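Local coordinates for Ice-binding protein 1 (Shewanella frigidimarina, PDB 6BG8), which anchors its bacterium to ice, inhibits the growth of ice crystals and lowers the freezing point of an aqueous solution below its melting point, at residues A18-T23 and L38-S43; I22-G27 and V227-N232; F156-N161 and W184-K189. One frame throughout, in Å; residues are numbered along the deposited sequence.

In the fold
The chain is the C-terminal ice-binding domain of a longer adhesin. It folds as a beta-solenoid with helix 84-103 alongside. Contact 1 comes first in sequence and joins consecutive coils near the start. Contact 2 pairs strand 21-24 with strand 226-229, about 200 residues later. Contact 3, on strands 154-158 and 182-186, is nested within the long loop that contact 2 closes. Contacts 1 and 2 touch and share Ile22 and Thr23; their centres lie about 14 Å apart. Contact 3 is centred about 21 Å from each. Sequence order and stacking order therefore differ: an early coil lies directly beside the last one.

Contact 1: residues A18-T23 and L38-S43; sequences ASQAIT and LDQARS
Ser19 and Asp39 meet by both backbone and side chain. Two backbone bonds tie the segments at this corner. Leu38 N donates to Ala18 O at 2.9 Å, and Asp39 N donates to Ser19 O at 2.8 Å.

The side-chain bonds form a chain of polar groups. The hydroxyl of Ser19 stands opposite its own backbone N across the CA-CB bond (chi1 168°), which carries it to the carboxylate. Ser19 OG donates to Asp39 OD2 at 2.7 Å, on the lone pair facing away from OD1. The same hydroxyl accepts a bond from Gln20 NE2 at 3.0 Å. A bend at chi2 (-61°) brings the Gln20 amide back toward segment 38-43. There Gln40 NE2 donates to Gln20 OE1 at 2.8 Å. This bond is almost straight, at 172°, though the two amide planes are nearly perpendicular. One water joins the same amide to the backbone. It accepts from Gln20 NE2 and donates to Asp39 O.

Carbon also packs against carbonyl oxygens. Leu38 CG rests 3.7 Å from Ala18 O, and the CB and CG of Gln40 cover the buried Gln20 O, which has no polar partner in the model.

Outside the pair, Arg92 of helix 84-103 forms a salt bridge with Asp39 OD1 and a hydrogen bond with Leu38 O. Each carboxylate oxygen of Asp39 is thus held by a different partner, which fixes its rotation. The arginine and the hydroxyl would probably favour the charged form of the carboxylate.

Contact 2: residues I22-G27 and V227-N232; sequences ITTTSG and VTLDAN
The carboxylate of Asp230 is the flat group that meets Thr25. Thr25 OG1 donates to Asp230 OD1 at 2.8 Å, approaching on the anti side but 35° out of the carboxylate plane. The other oxygen, OD2, is hydrogen-bonded to the hydroxyl of Thr212, a probable ice-binding residue by similarity to relatives, which begins a T-A/G-X-T/N motif. The amide of Asn232 is met within its own segment: Asp230 N donates to Asn232 OD1 from above the amide plane.

Before this turn the two segments pair as parallel strands. Thr23 N donates to Val227 O at 3.0 Å, and Leu229 N donates to Thr23 O at 2.8 Å. A longer bond follows, from Thr25 N to Leu229 O at 3.2 Å.

Side chains alternate between the sheet faces. Ile22 and Val227 pack inward, with Ile22 CG1 4.3 Å from Val227 CB. Thr24 sits beside Leu229 on that face. Its OG1 points away from its own N (chi1 -175°) and donates to Thr25 O. On the other face Thr23 and Thr228 run alongside each other. Thr23 OG1 is 3.4 Å from Thr228 CG2, and a water links this hydroxyl to Leu229 O. The hydroxyl of Thr228 is held by Asn209. Past the strands, Ala231 CB meets Ser26 O at 3.4 Å.

The arrangement is that of stacked coils in a beta-solenoid, with an N-terminal coil set against the last one, as in the discontinuous solenoids of this ice-binding family.

Contact 3: residues F156-N161 and W184-K189; sequences FTIGGN and WRTAGK
The rings of Phe156 and Trp184 leave their strands in the same direction and overlap in an offset stack. The Phe156 ring and the six-membered ring of Trp184 have centroids 4.2 Å apart and planes inclined by 13°. The overlap is toward the rims: Trp184 CZ3 lies over one face of the phenylalanine, 3.3 Å from Phe156 CG. Similar first torsions (chi1 -62° and -56°) keep the two rings aligned.

On the opposite sheet face Arg185 grips Thr157. Arg185 NH2 donates to Thr157 OG1 at 2.8 Å, and NE donates to the same oxygen at 2.9 Å. The oxygen lies close to the guanidinium plane, so this is a side-on grip on one atom. Bends at chi2 and chi3 fold the arginine back over the neighbouring strand. Ile158 O then lies over the centre of one guanidinium face.

Parallel pairing fixes these positions. Phe156 O accepts from Arg185 N, Arg185 O from Ile158 N, and Ile158 O from Ala187 N at 2.8 Å. At the turn, Gly188 N donates to Gly160 O. Asn161 OD1 takes Lys189 N at 2.9 Å and rests against the CA of Gly188. Thr186 OG1 donates to Gly188 O at 2.8 Å, and bonds Thr190 too.

Further out, Tyr129 is nearly parallel to Phe156, while Phe198 is steeply inclined to Trp184, making a row of aromatic rings; Trp184 NE1 bonds Ser199 O. Tyr99 of helix 84-103 bonds Arg185 NH1.

The strand pair carries aromatic rings on one face and the Thr157-Arg185 bonds, near helix 84-103, on the other. The buried guanidinium is met by neutral oxygens of Thr157 and Tyr99, which probably ease the cost of burying its charge.

Contact 1: residues A18-T23 and L38-S43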
ATOM      1  N   ALA A  18      -1.790  -6.208  -6.659  1.00  5.78           N
ATOM      2  CA  ALA A  18      -1.636  -5.517  -7.927  1.00  6.85           C
ATOM      3  C   ALA A  18      -2.520  -6.167  -8.983  1.00  4.77           C
ATOM      4  O   ALA A  18      -2.884  -7.339  -8.885  1.00  5.42           O
ATOM      5  CB  ALA A  18      -0.173  -5.518  -8.392  1.00  9.01           C
ATOM      6  N   SER A  19      -2.861  -5.376 -10.001  1.00  7.57           N
ATOM      7  CA  SER A  19      -3.590  -5.903 -11.150  1.00  5.90           C
ATOM      8  C   SER A  19      -2.725  -6.848 -11.978  1.00  7.67           C
ATOM      9  O   SER A  19      -3.168  -7.940 -12.356  1.00  5.17           O
ATOM     10  CB  SER A  19      -4.092  -4.746 -12.017  1.00  7.20           C
ATOM     11  OG  SER A  19      -4.560  -5.214 -13.270  1.00  5.68           O
ATOM     12  N   GLN A  20      -1.493  -6.446 -12.291  1.00  4.72           N
ATOM     13  CA  GLN A  20      -0.724  -7.117 -13.340  1.00  6.35           C
ATOM     14  C   GLN A  20       0.415  -7.974 -12.819  1.00  9.81           C
ATOM     15  O   GLN A  20       0.610  -9.094 -13.301  1.00  7.26           O
ATOM     16  CB  GLN A  20      -0.143  -6.084 -14.317  1.00  4.97           C
ATOM     17  CG  GLN A  20      -1.185  -5.347 -15.148  1.00  4.58           C
ATOM     18  CD  GLN A  20      -1.978  -6.276 -16.013  1.00  4.88           C
ATOM     19  OE1 GLN A  20      -1.428  -6.918 -16.907  1.00 10.13           O
ATOM     20  NE2 GLN A  20      -3.288  -6.346 -15.767  1.00  6.86           N
ATOM     21  N   ALA A  21       1.175  -7.485 -11.847  1.00  4.56           N
ATOM     22  CA  ALA A  21       2.381  -8.200 -11.433  1.00  2.77           C
ATOM     23  C   ALA A  21       2.854  -7.684 -10.085  1.00  8.02           C
ATOM     24  O   ALA A  21       2.627  -6.524  -9.728  1.00  6.66           O
ATOM     25  CB  ALA A  21       3.510  -8.049 -12.463  1.00  7.61           C
ATOM     26  N   ILE A  22       3.515  -8.568  -9.344  1.00  6.62           N
ATOM     27  CA  ILE A  22       4.293  -8.195  -8.167  1.00  6.40           C
ATOM     28  C   ILE A  22       5.670  -8.806  -8.357  1.00  8.54           C
ATOM     29  O   ILE A  22       5.784 -10.012  -8.610  1.00  8.07           O
ATOM     30  CB  ILE A  22       3.661  -8.680  -6.857  1.00  5.79           C
ATOM     31  CG1 ILE A  22       2.315  -7.981  -6.635  1.00  4.44           C
ATOM     32  CG2 ILE A  22       4.608  -8.389  -5.686  1.00  6.73           C
ATOM     33  CD1 ILE A  22       1.496  -8.578  -5.502  1.00  8.20           C
ATOM     34  N   THR A  23       6.703  -7.980  -8.287  1.00  8.97           N
ATOM     35  CA  THR A  23       8.060  -8.444  -8.534  1.00  6.45           C
ATOM     36  C   THR A  23       8.990  -7.968  -7.431  1.00  8.76           C
ATOM     37  O   THR A  23       8.732  -6.964  -6.760  1.00  9.21           O
ATOM     38  CB  THR A  23       8.601  -7.959  -9.887  1.00  8.57           C
ATOM     39  OG1 THR A  23       8.940  -6.571  -9.811  1.00  8.46           O
ATOM     40  CG2 THR A  23       7.585  -8.191 -11.006  1.00  8.91           C
ATOM     41  N   LEU A  38      -4.374  -9.717  -9.486  1.00  5.01           N
ATOM     42  CA  LEU A  38      -5.801  -9.787  -9.780  1.00  4.85           C
ATOM     43  C   LEU A  38      -6.119 -10.171 -11.218  1.00  6.93           C
ATOM     44  O   LEU A  38      -7.146 -10.818 -11.457  1.00  7.77           O
ATOM     45  CB  LEU A  38      -6.476  -8.438  -9.493  1.00  5.67           C
ATOM     46  CG  LEU A  38      -6.430  -7.905  -8.058  1.00  3.69           C
ATOM     47  CD1 LEU A  38      -6.872  -6.450  -8.037  1.00  7.35           C
ATOM     48  CD2 LEU A  38      -7.295  -8.723  -7.104  1.00  7.52           C
ATOM     49  N   ASP A  39      -5.291  -9.765 -12.186  1.00  7.18           N
ATOM     50  CA  ASP A  39      -5.699  -9.833 -13.585  1.00  7.96           C
ATOM     51  C   ASP A  39      -4.675 -10.537 -14.462  1.00  6.87           C
ATOM     52  O   ASP A  39      -4.720 -10.380 -15.686  1.00  7.55           O
ATOM     53  CB  ASP A  39      -5.980  -8.432 -14.140  1.00  5.77           C
ATOM     54  CG  ASP A  39      -7.075  -7.719 -13.378  1.00  6.60           C
ATOM     55  OD1 ASP A  39      -8.203  -8.252 -13.339  1.00  9.40           O
ATOM     56  OD2 ASP A  39      -6.799  -6.643 -12.816  1.00  8.09           O
ATOM     57  N   GLN A  40      -3.758 -11.297 -13.863  1.00  7.69           N
ATOM     58  CA  GLN A  40      -2.828 -12.150 -14.599  1.00  7.27           C
ATOM     59  C   GLN A  40      -2.558 -13.401 -13.771  1.00  7.06           C
ATOM     60  O   GLN A  40      -2.859 -13.460 -12.578  1.00  7.79           O
ATOM     61  CB  GLN A  40      -1.504 -11.443 -14.919  1.00  7.67           C
ATOM     62  CG  GLN A  40      -1.606 -10.179 -15.778  1.00  6.98           C
ATOM     63  CD  GLN A  40      -1.915 -10.453 -17.253  1.00 13.17           C
ATOM     64  OE1 GLN A  40      -2.066 -11.601 -17.666  1.00  7.48           O
ATOM     65  NE2 GLN A  40      -2.014  -9.387 -18.045  1.00  8.47           N
ATOM     66  N   ALA A  41      -1.984 -14.410 -14.424  1.00  7.11           N
ATOM     67  CA  ALA A  41      -1.686 -15.679 -13.768  1.00 10.07           C
ATOM     68  C   ALA A  41      -0.484 -15.554 -12.822  1.00  8.69           C
ATOM     69  O   ALA A  41       0.257 -14.572 -12.830  1.00  7.69           O
ATOM     70  CB  ALA A  41      -1.412 -16.763 -14.809  1.00  7.62           C
ATOM     71  N   ARG A  42      -0.309 -16.592 -11.993  1.00  7.42           N
ATOM     72  CA  ARG A  42       0.800 -16.695 -11.047  1.00  9.24           C
ATOM     73  C   ARG A  42       2.162 -16.505 -11.709  1.00  7.36           C
ATOM     74  O   ARG A  42       3.126 -16.131 -11.033  1.00  8.79           O
ATOM     75  CB  ARG A  42       0.736 -18.066 -10.350  1.00 10.05           C
ATOM     76  CG  ARG A  42       1.956 -18.440  -9.515  1.00  7.19           C
ATOM     77  CD  ARG A  42       1.635 -19.578  -8.558  1.00  7.97           C
ATOM     78  NE  ARG A  42       0.675 -19.174  -7.540  1.00  4.94           N
ATOM     79  CZ  ARG A  42       0.989 -18.527  -6.420  1.00  5.57           C
ATOM     80  NH1 ARG A  42       0.027 -18.208  -5.560  1.00  6.42           N
ATOM     81  NH2 ARG A  42       2.259 -18.209  -6.153  1.00  8.95           N
ATOM     82  N   SER A  43       2.265 -16.761 -13.013  1.00  9.89           N
ATOM     83  CA  SER A  43       3.526 -16.547 -13.715  1.00  8.75           C
ATOM     84  C   SER A  43       3.964 -15.087 -13.686  1.00  9.38           C
ATOM     85  O   SER A  43       5.134 -14.789 -13.959  1.00  8.84           O
ATOM     86  CB  SER A  43       3.400 -17.031 -15.158  1.00 10.76           C
ATOM     87  OG  SER A  43       2.377 -16.333 -15.838  1.00 12.19           O
TER
HETATM   88  O   HOH W   1      -4.938  -8.083 -17.416  1.00  9.55           O

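Contact 2: residues I22-G27 and V227-N232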
ATOM      1  N   ILE A  22       3.515  -8.568  -9.344  1.00  6.62           N
ATOM      2  CA  ILE A  22       4.293  -8.195  -8.167  1.00  6.40           C
ATOM      3  C   ILE A  22       5.670  -8.806  -8.357  1.00  8.54           C
ATOM      4  O   ILE A  22       5.784 -10.012  -8.610  1.00  8.07           O
ATOM      5  CB  ILE A  22       3.661  -8.680  -6.857  1.00  5.79           C
ATOM      6  CG1 ILE A  22       2.315  -7.981  -6.635  1.00  4.44           C
ATOM      7  CG2 ILE A  22       4.608  -8.389  -5.686  1.00  6.73           C
ATOM      8  CD1 ILE A  22       1.496  -8.578  -5.502  1.00  8.20           C
ATOM      9  N   THR A  23       6.703  -7.980  -8.287  1.00  8.97           N
ATOM     10  CA  THR A  23       8.060  -8.444  -8.534  1.00  6.45           C
ATOM     11  C   THR A  23       8.990  -7.968  -7.431  1.00  8.76           C
ATOM     12  O   THR A  23       8.732  -6.964  -6.760  1.00  9.21           O
ATOM     13  CB  THR A  23       8.601  -7.959  -9.887  1.00  8.57           C
ATOM     14  OG1 THR A  23       8.940  -6.571  -9.811  1.00  8.46           O
ATOM     15  CG2 THR A  23       7.585  -8.191 -11.006  1.00  8.91           C
ATOM     16  N   THR A  24      10.094  -8.704  -7.268  1.00  7.80           N
ATOM     17  CA  THR A  24      11.124  -8.328  -6.313  1.00  9.10           C
ATOM     18  C   THR A  24      12.487  -8.760  -6.831  1.00  9.90           C
ATOM     19  O   THR A  24      12.627  -9.773  -7.530  1.00  7.89           O
ATOM     20  CB  THR A  24      10.907  -8.939  -4.917  1.00  6.62           C
ATOM     21  OG1 THR A  24      11.892  -8.423  -4.013  1.00  7.70           O
ATOM     22  CG2 THR A  24      11.060 -10.459  -4.952  1.00  7.29           C
ATOM     23  N   THR A  25      13.486  -7.960  -6.493  1.00  7.73           N
ATOM     24  CA  THR A  25      14.856  -8.423  -6.515  1.00  7.56           C
ATOM     25  C   THR A  25      15.119  -9.252  -5.260  1.00  7.55           C
ATOM     26  O   THR A  25      14.261  -9.387  -4.384  1.00  8.03           O
ATOM     27  CB  THR A  25      15.812  -7.240  -6.584  1.00  7.81           C
ATOM     28  OG1 THR A  25      15.713  -6.523  -5.355  1.00  9.67           O
ATOM     29  CG2 THR A  25      15.437  -6.305  -7.721  1.00  9.29           C
ATOM     30  N   SER A  26      16.307  -9.842  -5.182  1.00  7.84           N
ATOM     31  CA  SER A  26      16.613 -10.637  -4.005  1.00  4.77           C
ATOM     32  C   SER A  26      16.727  -9.728  -2.778  1.00  8.03           C
ATOM     33  O   SER A  26      16.946  -8.521  -2.889  1.00 12.15           O
ATOM     34  CB  SER A  26      17.904 -11.430  -4.217  1.00 12.12           C
ATOM     35  OG  SER A  26      19.001 -10.550  -4.328  1.00 21.25           O
ATOM     36  N   GLY A  27      16.542 -10.316  -1.602  1.00  8.67           N
ATOM     37  CA  GLY A  27      16.768  -9.607  -0.359  1.00 10.44           C
ATOM     38  C   GLY A  27      15.554  -8.975   0.282  1.00  8.51           C
ATOM     39  O   GLY A  27      15.716  -8.200   1.240  1.00  9.56           O
ATOM     40  N   VAL A 227       3.248  -3.805  -8.565  1.00  7.42           N
ATOM     41  CA  VAL A 227       4.056  -3.420  -7.414  1.00  5.43           C
ATOM     42  C   VAL A 227       5.431  -4.042  -7.599  1.00  9.91           C
ATOM     43  O   VAL A 227       5.545  -5.261  -7.767  1.00  6.11           O
ATOM     44  CB  VAL A 227       3.436  -3.881  -6.087  1.00  6.01           C
ATOM     45  CG1 VAL A 227       4.348  -3.486  -4.930  1.00  6.14           C
ATOM     46  CG2 VAL A 227       2.040  -3.298  -5.886  1.00  7.00           C
ATOM     47  N   THR A 228       6.476  -3.223  -7.563  1.00  7.20           N
ATOM     48  CA  THR A 228       7.837  -3.738  -7.673  1.00  9.18           C
ATOM     49  C   THR A 228       8.612  -3.416  -6.406  1.00  6.63           C
ATOM     50  O   THR A 228       8.509  -2.311  -5.870  1.00  8.53           O
ATOM     51  CB  THR A 228       8.580  -3.177  -8.903  1.00  7.87           C
ATOM     52  OG1 THR A 228       8.893  -1.788  -8.711  1.00  7.83           O
ATOM     53  CG2 THR A 228       7.739  -3.355 -10.150  1.00  8.31           C
ATOM     54  N   LEU A 229       9.364  -4.407  -5.931  1.00  5.28           N
ATOM     55  CA  LEU A 229      10.248  -4.297  -4.780  1.00  7.36           C
ATOM     56  C   LEU A 229      11.698  -4.464  -5.204  1.00  9.14           C
ATOM     57  O   LEU A 229      12.011  -5.196  -6.144  1.00  8.93           O
ATOM     58  CB  LEU A 229       9.947  -5.363  -3.728  1.00  7.10           C
ATOM     59  CG  LEU A 229       8.538  -5.488  -3.173  1.00  5.78           C
ATOM     60  CD1 LEU A 229       8.583  -6.475  -2.016  1.00 11.17           C
ATOM     61  CD2 LEU A 229       8.047  -4.112  -2.720  1.00  6.13           C
ATOM     62  N   ASP A 230      12.579  -3.799  -4.472  1.00  8.23           N
ATOM     63  CA  ASP A 230      14.023  -3.959  -4.605  1.00  8.00           C
ATOM     64  C   ASP A 230      14.565  -4.109  -3.180  1.00  6.74           C
ATOM     65  O   ASP A 230      14.834  -3.114  -2.501  1.00  7.85           O
ATOM     66  CB  ASP A 230      14.630  -2.777  -5.355  1.00  6.14           C
ATOM     67  CG  ASP A 230      16.122  -2.936  -5.608  1.00  7.66           C
ATOM     68  OD1 ASP A 230      16.716  -3.957  -5.179  1.00  9.01           O
ATOM     69  OD2 ASP A 230      16.698  -2.030  -6.243  1.00 10.68           O
ATOM     70  N   ALA A 231      14.687  -5.357  -2.721  1.00  6.34           N
ATOM     71  CA  ALA A 231      15.285  -5.672  -1.422  1.00  9.21           C
ATOM     72  C   ALA A 231      14.646  -4.870  -0.286  1.00  8.00           C
ATOM     73  O   ALA A 231      15.311  -4.128   0.440  1.00  8.03           O
ATOM     74  CB  ALA A 231      16.802  -5.435  -1.458  1.00  7.27           C
ATOM     75  N   ASN A 232      13.333  -5.039  -0.124  1.00  6.30           N
ATOM     76  CA  ASN A 232      12.580  -4.248   0.837  1.00  6.55           C
ATOM     77  C   ASN A 232      12.053  -5.109   1.971  1.00  9.23           C
ATOM     78  O   ASN A 232      11.679  -6.264   1.776  1.00  8.22           O
ATOM     79  CB  ASN A 232      11.393  -3.553   0.175  1.00  6.66           C
ATOM     80  CG  ASN A 232      11.803  -2.721  -1.004  1.00 10.69           C
ATOM     81  OD1 ASN A 232      11.355  -2.953  -2.126  1.00  8.05           O
ATOM     82  ND2 ASN A 232      12.677  -1.750  -0.762  1.00  5.93           N
TER
HETATM   83  O   HOH W   2      11.278  -5.828  -8.790  1.00 10.74           O

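Contact 3: residues F156-N161 and W184-K189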
ATOM      1  N   PHE A 156      -3.653  11.440   2.116  1.00  6.53           N
ATOM      2  CA  PHE A 156      -2.985  12.228   1.090  1.00  6.35           C
ATOM      3  C   PHE A 156      -3.502  11.759  -0.255  1.00  6.70           C
ATOM      4  O   PHE A 156      -3.396  10.573  -0.583  1.00  5.93           O
ATOM      5  CB  PHE A 156      -1.471  12.069   1.181  1.00  5.10           C
ATOM      6  CG  PHE A 156      -0.914  12.556   2.476  1.00  7.96           C
ATOM      7  CD1 PHE A 156      -0.850  11.718   3.583  1.00  7.02           C
ATOM      8  CD2 PHE A 156      -0.500  13.870   2.606  1.00  7.19           C
ATOM      9  CE1 PHE A 156      -0.356  12.192   4.793  1.00  7.02           C
ATOM     10  CE2 PHE A 156      -0.014  14.340   3.803  1.00  6.39           C
ATOM     11  CZ  PHE A 156       0.055  13.502   4.896  1.00  7.10           C
ATOM     12  N   THR A 157      -4.101  12.674  -1.010  1.00  9.10           N
ATOM     13  CA  THR A 157      -4.762  12.300  -2.253  1.00  3.60           C
ATOM     14  C   THR A 157      -4.261  13.199  -3.377  1.00  7.19           C
ATOM     15  O   THR A 157      -4.430  14.422  -3.334  1.00  7.46           O
ATOM     16  CB  THR A 157      -6.283  12.336  -2.091  1.00  6.11           C
ATOM     17  OG1 THR A 157      -6.885  11.999  -3.340  1.00  8.90           O
ATOM     18  CG2 THR A 157      -6.789  13.692  -1.575  1.00  3.74           C
ATOM     19  N   ILE A 158      -3.631  12.586  -4.378  1.00  6.67           N
ATOM     20  CA  ILE A 158      -2.653  13.252  -5.230  1.00  6.26           C
ATOM     21  C   ILE A 158      -2.979  12.975  -6.686  1.00  8.33           C
ATOM     22  O   ILE A 158      -3.103  11.811  -7.087  1.00  8.65           O
ATOM     23  CB  ILE A 158      -1.223  12.779  -4.893  1.00  8.60           C
ATOM     24  CG1 ILE A 158      -0.856  13.241  -3.474  1.00  4.99           C
ATOM     25  CG2 ILE A 158      -0.222  13.260  -5.951  1.00  7.12           C
ATOM     26  CD1 ILE A 158       0.414  12.578  -2.889  1.00  6.21           C
ATOM     27  N   GLY A 159      -3.106  14.044  -7.477  1.00  6.61           N
ATOM     28  CA  GLY A 159      -3.476  13.912  -8.876  1.00  6.04           C
ATOM     29  C   GLY A 159      -2.352  13.511  -9.797  1.00  6.07           C
ATOM     30  O   GLY A 159      -2.609  13.094 -10.930  1.00 10.40           O
ATOM     31  N   GLY A 160      -1.112  13.624  -9.339  1.00  6.13           N
ATOM     32  CA  GLY A 160       0.019  13.141 -10.102  1.00  7.33           C
ATOM     33  C   GLY A 160       0.700  11.965  -9.427  1.00  8.17           C
ATOM     34  O   GLY A 160       0.038  11.039  -8.940  1.00  8.83           O
ATOM     35  N   ASN A 161       2.027  11.996  -9.396  1.00  6.26           N
ATOM     36  CA  ASN A 161       2.827  10.976  -8.740  1.00  6.36           C
ATOM     37  C   ASN A 161       3.151  11.370  -7.299  1.00  9.26           C
ATOM     38  O   ASN A 161       2.997  12.523  -6.893  1.00  9.94           O
ATOM     39  CB  ASN A 161       4.136  10.751  -9.502  1.00  5.64           C
ATOM     40  CG  ASN A 161       3.922  10.429 -10.966  1.00  9.71           C
ATOM     41  OD1 ASN A 161       3.023   9.670 -11.329  1.00  8.09           O
ATOM     42  ND2 ASN A 161       4.770  10.999 -11.822  1.00  8.83           N
ATOM     43  N   TRP A 184      -2.384   6.885   1.263  1.00  6.67           N
ATOM     44  CA  TRP A 184      -1.785   7.605   0.152  1.00  8.24           C
ATOM     45  C   TRP A 184      -2.500   7.180  -1.119  1.00  4.26           C
ATOM     46  O   TRP A 184      -2.537   5.992  -1.438  1.00  9.66           O
ATOM     47  CB  TRP A 184      -0.290   7.292   0.024  1.00  7.60           C
ATOM     48  CG  TRP A 184       0.514   7.560   1.254  1.00  6.38           C
ATOM     49  CD1 TRP A 184       0.801   6.681   2.262  1.00  6.25           C
ATOM     50  CD2 TRP A 184       1.140   8.797   1.609  1.00  7.57           C
ATOM     51  NE1 TRP A 184       1.566   7.301   3.224  1.00  9.28           N
ATOM     52  CE2 TRP A 184       1.786   8.600   2.843  1.00  7.35           C
ATOM     53  CE3 TRP A 184       1.220  10.051   0.995  1.00  8.57           C
ATOM     54  CZ2 TRP A 184       2.493   9.613   3.482  1.00  7.14           C
ATOM     55  CZ3 TRP A 184       1.930  11.062   1.636  1.00  7.58           C
ATOM     56  CH2 TRP A 184       2.551  10.835   2.865  1.00  8.94           C
ATOM     57  N   ARG A 185      -3.035   8.145  -1.858  1.00  4.80           N
ATOM     58  CA  ARG A 185      -3.765   7.865  -3.095  1.00  4.75           C
ATOM     59  C   ARG A 185      -3.123   8.676  -4.207  1.00  6.71           C
ATOM     60  O   ARG A 185      -3.129   9.907  -4.149  1.00  8.18           O
ATOM     61  CB  ARG A 185      -5.245   8.239  -2.954  1.00  7.02           C
ATOM     62  CG  ARG A 185      -6.183   7.744  -4.065  1.00  7.83           C
ATOM     63  CD  ARG A 185      -6.046   8.521  -5.386  1.00  7.44           C
ATOM     64  NE  ARG A 185      -6.300   9.959  -5.275  1.00  8.55           N
ATOM     65  CZ  ARG A 185      -6.570  10.745  -6.317  1.00  8.81           C
ATOM     66  NH1 ARG A 185      -6.628  10.231  -7.547  1.00  7.06           N
ATOM     67  NH2 ARG A 185      -6.779  12.044  -6.136  1.00  9.77           N
ATOM     68  N   THR A 186      -2.599   8.007  -5.230  1.00  7.71           N
ATOM     69  CA  THR A 186      -2.038   8.716  -6.375  1.00  6.75           C
ATOM     70  C   THR A 186      -2.783   8.318  -7.638  1.00  4.86           C
ATOM     71  O   THR A 186      -3.020   7.127  -7.875  1.00  7.20           O
ATOM     72  CB  THR A 186      -0.532   8.444  -6.543  1.00  6.30           C
ATOM     73  OG1 THR A 186      -0.302   7.045  -6.728  1.00  7.42           O
ATOM     74  CG2 THR A 186       0.243   8.933  -5.318  1.00  6.68           C
ATOM     75  N   ALA A 187      -3.152   9.314  -8.448  1.00  7.15           N
ATOM     76  CA  ALA A 187      -3.647   9.020  -9.790  1.00  7.29           C
ATOM     77  C   ALA A 187      -2.523   8.567 -10.707  1.00  7.93           C
ATOM     78  O   ALA A 187      -2.782   7.892 -11.711  1.00  9.79           O
ATOM     79  CB  ALA A 187      -4.348  10.246 -10.388  1.00  8.24           C
ATOM     80  N   GLY A 188      -1.290   8.922 -10.378  1.00  6.57           N
ATOM     81  CA  GLY A 188      -0.101   8.409 -11.018  1.00  6.36           C
ATOM     82  C   GLY A 188       0.527   7.308 -10.195  1.00  7.46           C
ATOM     83  O   GLY A 188      -0.161   6.546  -9.504  1.00  9.05           O
ATOM     84  N   LYS A 189       1.842   7.213 -10.268  1.00  5.53           N
ATOM     85  CA  LYS A 189       2.545   6.160  -9.552  1.00  5.37           C
ATOM     86  C   LYS A 189       3.035   6.652  -8.198  1.00  4.23           C
ATOM     87  O   LYS A 189       3.145   7.852  -7.949  1.00  7.27           O
ATOM     88  CB  LYS A 189       3.736   5.659 -10.368  1.00  8.80           C
ATOM     89  CG  LYS A 189       4.840   6.685 -10.556  1.00  8.15           C
ATOM     90  CD  LYS A 189       5.997   6.084 -11.338  1.00 12.15           C
ATOM     91  CE  LYS A 189       7.024   7.151 -11.701  1.00 19.54           C
ATOM     92  NZ  LYS A 189       8.081   6.635 -12.634  1.00 18.80           N
TER